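Local coordinates for fiber protein (Snake adenovirus 1, PDB 4D0U) that probably attaches the virion to a host-cell receptor as the trimeric spike of the capsid vertex, the piece here being the fiber head domain, at residues 42-50 and 86-96. The protein carries 2 engineered substitutions. Numbering follows the deposited sequence.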
ATOM      1  N   LEU A  42       8.762   5.217  15.370  1.00 22.47           N
ATOM      2  CA  LEU A  42       9.421   3.911  15.359  1.00 22.61           C
ATOM      3  C   LEU A  42       9.586   3.462  13.920  1.00 21.41           C
ATOM      4  O   LEU A  42       8.648   3.551  13.124  1.00 21.19           O
ATOM      5  CB  LEU A  42       8.610   2.869  16.141  1.00 24.74           C
ATOM      6  CG  LEU A  42       9.187   1.449  15.997  1.00 26.40           C
ATOM      7  CD1 LEU A  42      10.220   1.204  17.079  1.00 28.13           C
ATOM      8  CD2 LEU A  42       8.115   0.377  16.028  1.00 28.94           C
ATOM      9  N   ASP A  43      10.778   2.997  13.564  1.00 21.85           N
ATOM     10  CA  ASP A  43      10.965   2.474  12.226  1.00 23.59           C
ATOM     11  C   ASP A  43      12.025   1.415  12.226  1.00 24.01           C
ATOM     12  O   ASP A  43      13.205   1.759  12.100  1.00 26.02           O
ATOM     13  CB  ASP A  43      11.362   3.607  11.264  1.00 25.50           C
ATOM     14  CG  ASP A  43      10.776   3.432   9.893  1.00 28.74           C
ATOM     15  OD1 ASP A  43      10.054   2.433   9.698  1.00 27.45           O
ATOM     16  OD2 ASP A  43      11.010   4.295   9.004  1.00 31.44           O
ATOM     17  N   ILE A  44      11.632   0.144  12.356  1.00 21.78           N
ATOM     18  CA  ILE A  44      12.599  -0.938  12.457  1.00 21.96           C
ATOM     19  C   ILE A  44      12.414  -1.989  11.372  1.00 20.62           C
ATOM     20  O   ILE A  44      11.337  -2.132  10.807  1.00 19.31           O
ATOM     21  CB  ILE A  44      12.535  -1.634  13.822  1.00 22.74           C
ATOM     22  CG1 ILE A  44      11.185  -2.336  14.017  1.00 22.61           C
ATOM     23  CG2 ILE A  44      12.892  -0.642  14.945  1.00 25.30           C
ATOM     24  CD1 ILE A  44      10.974  -2.987  15.355  1.00 23.74           C
ATOM     25  N   ALA A  45      13.470  -2.739  11.118  1.00 18.44           N
ATOM     26  CA  ALA A  45      13.484  -3.629   9.987  1.00 17.42           C
ATOM     27  C   ALA A  45      14.333  -4.826  10.349  1.00 17.29           C
ATOM     28  O   ALA A  45      15.351  -4.698  11.058  1.00 16.85           O
ATOM     29  CB  ALA A  45      14.014  -2.908   8.746  1.00 18.02           C
ATOM     30  N   GLU A  46      13.900  -5.995   9.904  1.00 15.98           N
ATOM     31  CA  GLU A  46      14.637  -7.216  10.140  1.00 17.26           C
ATOM     32  C   GLU A  46      14.305  -8.282   9.118  1.00 17.95           C
ATOM     33  O   GLU A  46      13.221  -8.282   8.543  1.00 16.33           O
ATOM     34  CB  GLU A  46      14.443  -7.728  11.564  1.00 20.12           C
ATOM     35  CG  GLU A  46      13.103  -8.281  11.949  1.00 20.71           C
ATOM     36  CD  GLU A  46      13.063  -8.605  13.451  1.00 21.75           C
ATOM     37  OE1 GLU A  46      13.080  -7.618  14.224  1.00 21.76           O
ATOM     38  OE2 GLU A  46      13.026  -9.791  13.861  1.00 20.71           O
ATOM     39  N   GLU A  47      15.234  -9.206   8.927  1.00 17.44           N
ATOM     40  CA  GLU A  47      15.035 -10.324   8.021  1.00 19.27           C
ATOM     41  C   GLU A  47      14.698 -11.547   8.857  1.00 18.99           C
ATOM     42  O   GLU A  47      15.345 -11.803   9.884  1.00 18.87           O
ATOM     43  CB  GLU A  47      16.325 -10.563   7.236  0.50 21.17           C
ATOM     44  CG  GLU A  47      16.171 -11.485   6.043  0.50 24.04           C
ATOM     45  CD  GLU A  47      15.594 -10.772   4.838  0.50 25.91           C
ATOM     46  OE1 GLU A  47      15.611  -9.521   4.814  0.50 27.47           O
ATOM     47  OE2 GLU A  47      15.118 -11.461   3.915  0.50 27.40           O
ATOM     48  N   LEU A  48      13.695 -12.305   8.426  1.00 16.62           N
ATOM     49  CA  LEU A  48      13.317 -13.550   9.096  1.00 17.15           C
ATOM     50  C   LEU A  48      13.487 -14.683   8.096  1.00 17.39           C
ATOM     51  O   LEU A  48      13.301 -14.489   6.889  1.00 16.27           O
ATOM     52  CB  LEU A  48      11.846 -13.505   9.564  1.00 18.03           C
ATOM     53  CG  LEU A  48      11.511 -12.777  10.869  1.00 19.75           C
ATOM     54  CD1 LEU A  48      11.721 -11.289  10.762  1.00 23.18           C
ATOM     55  CD2 LEU A  48      10.100 -13.031  11.347  1.00 21.73           C
ATOM     56  N   GLN A  49      13.824 -15.875   8.584  1.00 16.75           N
ATOM     57  CA  GLN A  49      14.010 -16.992   7.693  1.00 18.70           C
ATOM     58  C   GLN A  49      13.405 -18.244   8.312  1.00 17.73           C
ATOM     59  O   GLN A  49      13.590 -18.490   9.499  1.00 18.21           O
ATOM     60  CB  GLN A  49      15.502 -17.185   7.456  1.00 23.60           C
ATOM     61  CG  GLN A  49      15.815 -18.106   6.298  1.00 32.04           C
ATOM     62  CD  GLN A  49      17.240 -17.942   5.794  1.00 38.82           C
ATOM     63  OE1 GLN A  49      17.835 -18.901   5.297  1.00 47.13           O
ATOM     64  NE2 GLN A  49      17.789 -16.728   5.904  1.00 40.31           N
ATOM     65  N   ASN A  50      12.674 -19.025   7.530  1.00 16.63           N
ATOM     66  CA  ASN A  50      12.146 -20.281   8.049  1.00 17.87           C
ATOM     67  C   ASN A  50      13.167 -21.421   7.925  1.00 19.87           C
ATOM     68  O   ASN A  50      14.295 -21.189   7.487  1.00 20.27           O
ATOM     69  CB  ASN A  50      10.762 -20.622   7.466  1.00 16.84           C
ATOM     70  CG  ASN A  50      10.805 -21.103   6.032  1.00 16.18           C
ATOM     71  OD1 ASN A  50      11.859 -21.176   5.411  1.00 16.91           O
ATOM     72  ND2 ASN A  50       9.642 -21.443   5.503  1.00 16.46           N
ATOM     73  N   LYS A  86       6.911 -19.740   9.161  1.00 13.91           N
ATOM     74  CA  LYS A  86       7.192 -19.681  10.611  1.00 15.12           C
ATOM     75  C   LYS A  86       8.664 -19.378  10.831  1.00 14.72           C
ATOM     76  O   LYS A  86       9.527 -20.004  10.214  1.00 14.87           O
ATOM     77  CB  LYS A  86       6.806 -20.992  11.307  1.00 17.19           C
ATOM     78  CG  LYS A  86       5.305 -21.282  11.262  1.00 20.94           C
ATOM     79  CD  LYS A  86       4.954 -22.598  11.938  1.00 26.32           C
ATOM     80  CE  LYS A  86       4.022 -23.419  11.043  1.00 32.38           C
ATOM     81  NZ  LYS A  86       2.570 -23.248  11.380  1.00 37.54           N
ATOM     82  N   ALA A  87       8.945 -18.371  11.657  1.00 14.68           N
ATOM     83  CA  ALA A  87      10.327 -17.937  11.875  1.00 15.17           C
ATOM     84  C   ALA A  87      10.423 -17.161  13.166  1.00 15.81           C
ATOM     85  O   ALA A  87       9.472 -16.466  13.558  1.00 15.35           O
ATOM     86  CB  ALA A  87      10.817 -17.074  10.718  1.00 15.32           C
ATOM     87  N   PRO A  88      11.569 -17.278  13.859  1.00 16.08           N
ATOM     88  CA  PRO A  88      11.735 -16.466  15.061  1.00 16.25           C
ATOM     89  C   PRO A  88      11.854 -14.984  14.726  1.00 16.11           C
ATOM     90  O   PRO A  88      12.483 -14.608  13.736  1.00 17.17           O
ATOM     91  CB  PRO A  88      13.046 -16.975  15.678  1.00 17.70           C
ATOM     92  CG  PRO A  88      13.663 -17.899  14.708  1.00 18.34           C
ATOM     93  CD  PRO A  88      12.696 -18.204  13.609  1.00 17.55           C
ATOM     94  N   ALA A  89      11.254 -14.167  15.580  1.00 15.49           N
ATOM     95  CA  ALA A  89      11.282 -12.715  15.462  1.00 16.44           C
ATOM     96  C   ALA A  89      11.948 -12.097  16.685  1.00 17.28           C
ATOM     97  O   ALA A  89      11.894 -12.684  17.778  1.00 17.09           O
ATOM     98  CB  ALA A  89       9.849 -12.213  15.352  1.00 16.30           C
ATOM     99  N   SER A  90      12.551 -10.923  16.505  1.00 17.14           N
ATOM    100  CA  SER A  90      13.112 -10.170  17.632  1.00 18.49           C
ATOM    101  C   SER A  90      12.073  -9.831  18.695  1.00 18.51           C
ATOM    102  O   SER A  90      10.871  -9.805  18.430  1.00 17.53           O
ATOM    103  CB  SER A  90      13.772  -8.902  17.140  1.00 18.03           C
ATOM    104  OG  SER A  90      12.784  -7.971  16.748  1.00 18.34           O
ATOM    105  N   ALA A  91      12.541  -9.544  19.920  1.00 18.72           N
ATOM    106  CA  ALA A  91      11.636  -9.097  20.968  1.00 18.76           C
ATOM    107  C   ALA A  91      10.869  -7.828  20.560  1.00 17.79           C
ATOM    108  O   ALA A  91       9.674  -7.721  20.833  1.00 17.80           O
ATOM    109  CB  ALA A  91      12.400  -8.860  22.270  1.00 19.77           C
ATOM    110  N   GLU A  92      11.564  -6.913  19.894  1.00 18.68           N
ATOM    111  CA  GLU A  92      10.982  -5.640  19.507  1.00 19.08           C
ATOM    112  C   GLU A  92       9.908  -5.865  18.433  1.00 17.54           C
ATOM    113  O   GLU A  92       8.815  -5.286  18.530  1.00 17.09           O
ATOM    114  CB  GLU A  92      12.034  -4.646  19.008  1.00 22.78           C
ATOM    115  CG  GLU A  92      11.460  -3.245  18.861  1.00 29.61           C
ATOM    116  CD  GLU A  92      12.503  -2.123  18.700  1.00 35.95           C
ATOM    117  OE1 GLU A  92      13.662  -2.389  18.277  1.00 41.05           O
ATOM    118  OE2 GLU A  92      12.142  -0.951  18.984  1.00 39.15           O
ATOM    119  N   LEU A  93      10.211  -6.695  17.438  1.00 16.50           N
ATOM    120  CA  LEU A  93       9.213  -6.943  16.397  1.00 15.39           C
ATOM    121  C   LEU A  93       8.038  -7.680  17.000  1.00 14.79           C
ATOM    122  O   LEU A  93       6.890  -7.398  16.677  1.00 15.08           O
ATOM    123  CB  LEU A  93       9.793  -7.720  15.222  1.00 15.00           C
ATOM    124  CG  LEU A  93       8.800  -7.997  14.056  1.00 14.72           C
ATOM    125  CD1 LEU A  93       8.199  -6.718  13.462  1.00 14.01           C
ATOM    126  CD2 LEU A  93       9.528  -8.790  12.978  1.00 14.88           C
ATOM    127  N   SER A  94       8.314  -8.641  17.878  1.00 15.30           N
ATOM    128  CA  SER A  94       7.244  -9.418  18.483  1.00 15.47           C
ATOM    129  C   SER A  94       6.298  -8.533  19.278  1.00 15.33           C
ATOM    130  O   SER A  94       5.097  -8.685  19.177  1.00 15.30           O
ATOM    131  CB  SER A  94       7.794 -10.529  19.386  1.00 15.23           C
ATOM    132  OG  SER A  94       8.600 -11.434  18.661  1.00 17.17           O
ATOM    133  N   SER A  95       6.845  -7.585  20.044  1.00 15.55           N
ATOM    134  CA  SER A  95       6.012  -6.639  20.777  1.00 15.92           C
ATOM    135  C   SER A  95       5.129  -5.820  19.833  1.00 15.33           C
ATOM    136  O   SER A  95       3.945  -5.644  20.087  1.00 16.99           O
ATOM    137  CB  SER A  95       6.880  -5.752  21.668  0.50 16.19           C
ATOM    138  OG  SER A  95       7.507  -6.567  22.652  0.50 17.25           O
ATOM    139  N   PHE A  96       5.724  -5.351  18.733  1.00 15.15           N
ATOM    140  CA  PHE A  96       4.974  -4.600  17.736  1.00 14.08           C
ATOM    141  C   PHE A  96       3.836  -5.463  17.166  1.00 13.54           C
ATOM    142  O   PHE A  96       2.690  -5.001  17.042  1.00 13.49           O
ATOM    143  CB  PHE A  96       5.908  -4.149  16.622  1.00 13.52           C
ATOM    144  CG  PHE A  96       5.240  -3.280  15.570  1.00 13.93           C
ATOM    145  CD1 PHE A  96       4.674  -3.868  14.439  1.00 14.05           C
ATOM    146  CD2 PHE A  96       5.243  -1.892  15.673  1.00 14.20           C
ATOM    147  CE1 PHE A  96       4.090  -3.072  13.456  1.00 13.56           C
ATOM    148  CE2 PHE A  96       4.658  -1.096  14.690  1.00 14.57           C
ATOM    149  CZ  PHE A  96       4.079  -1.695  13.581  1.00 14.15           C
TER
HETATM  150  O   HOH W   1      14.650 -12.224  13.746  1.00 49.82           O
HETATM  151  O   HOH W   2      14.216 -15.562  11.588  1.00 21.22           O
HETATM  152  O   HOH W   3       7.606 -21.953   7.447  1.00 16.55           O
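The carboxylate of Glu-46 grips the N-cap of helix 91-98 with both oxygens. Ser-90 OG donates to Glu-46 OE1 at 2.6 Å, and Ser-90 N donates to Glu-46 OE2 at 2.9 Å, nearly straight (172°). Each oxygen uses its syn lone pair, and water 1 also donates to OE2, joining it to Pro-88 O. With CG set between the backbone N and the carbonyl carbon (chi1 70°) and the chain extended beyond it, Glu-46 carries the carboxylate across to Ser-90. Ser-90 OG in turn accepts from Leu-93 N at 3.0 Å, the capping bond, so the hydroxyl is held as donor and acceptor at once. Leu-93 crosses Glu-46 obliquely: Leu-93 CB is 3.4 Å from Glu-46 OE1, and Leu-93 CD2 packs against Glu-46 CD and, at 4.0 Å, Leu-48 CD1.

On one side of this clamp, Ile-44 CD1 rests on the aliphatic stem of Glu-92, 3.5 Å from its CG. Leu-42 spreads its two methyls: CD1 lies beside Glu-92 OE2, and Leu-42 CD2 approaches the ring obliquely, 3.7 Å from Phe-96 CD2; that ring also meets Trp-105. Toward strand 85-88, Leu-48 CB meets Ala-87 CB at 3.9 Å while Leu-48 CG lies against Pro-88 O. No backbone hydrogen bond links 42-50 to 86-96 directly; water 2 bridges Gln-49 N to Pro-88 O, and water 3 runs through a side chain, from Asn-50 ND2 to Lys-86 N. Asn-50 OD1 accepts from Val-54 N and Lys-52 N, holding the amide in its own turn.

Strand 40-49, outermost within this chain in one antiparallel sheet, thus closes onto strand 85-88, outermost in the second, and onto helix 91-98 that follows it, while Asp-43 turns to Lys-39 of a second subunit. A carboxylate at the helix N-terminus probably gains from the helix dipole, which would favour its ionised form.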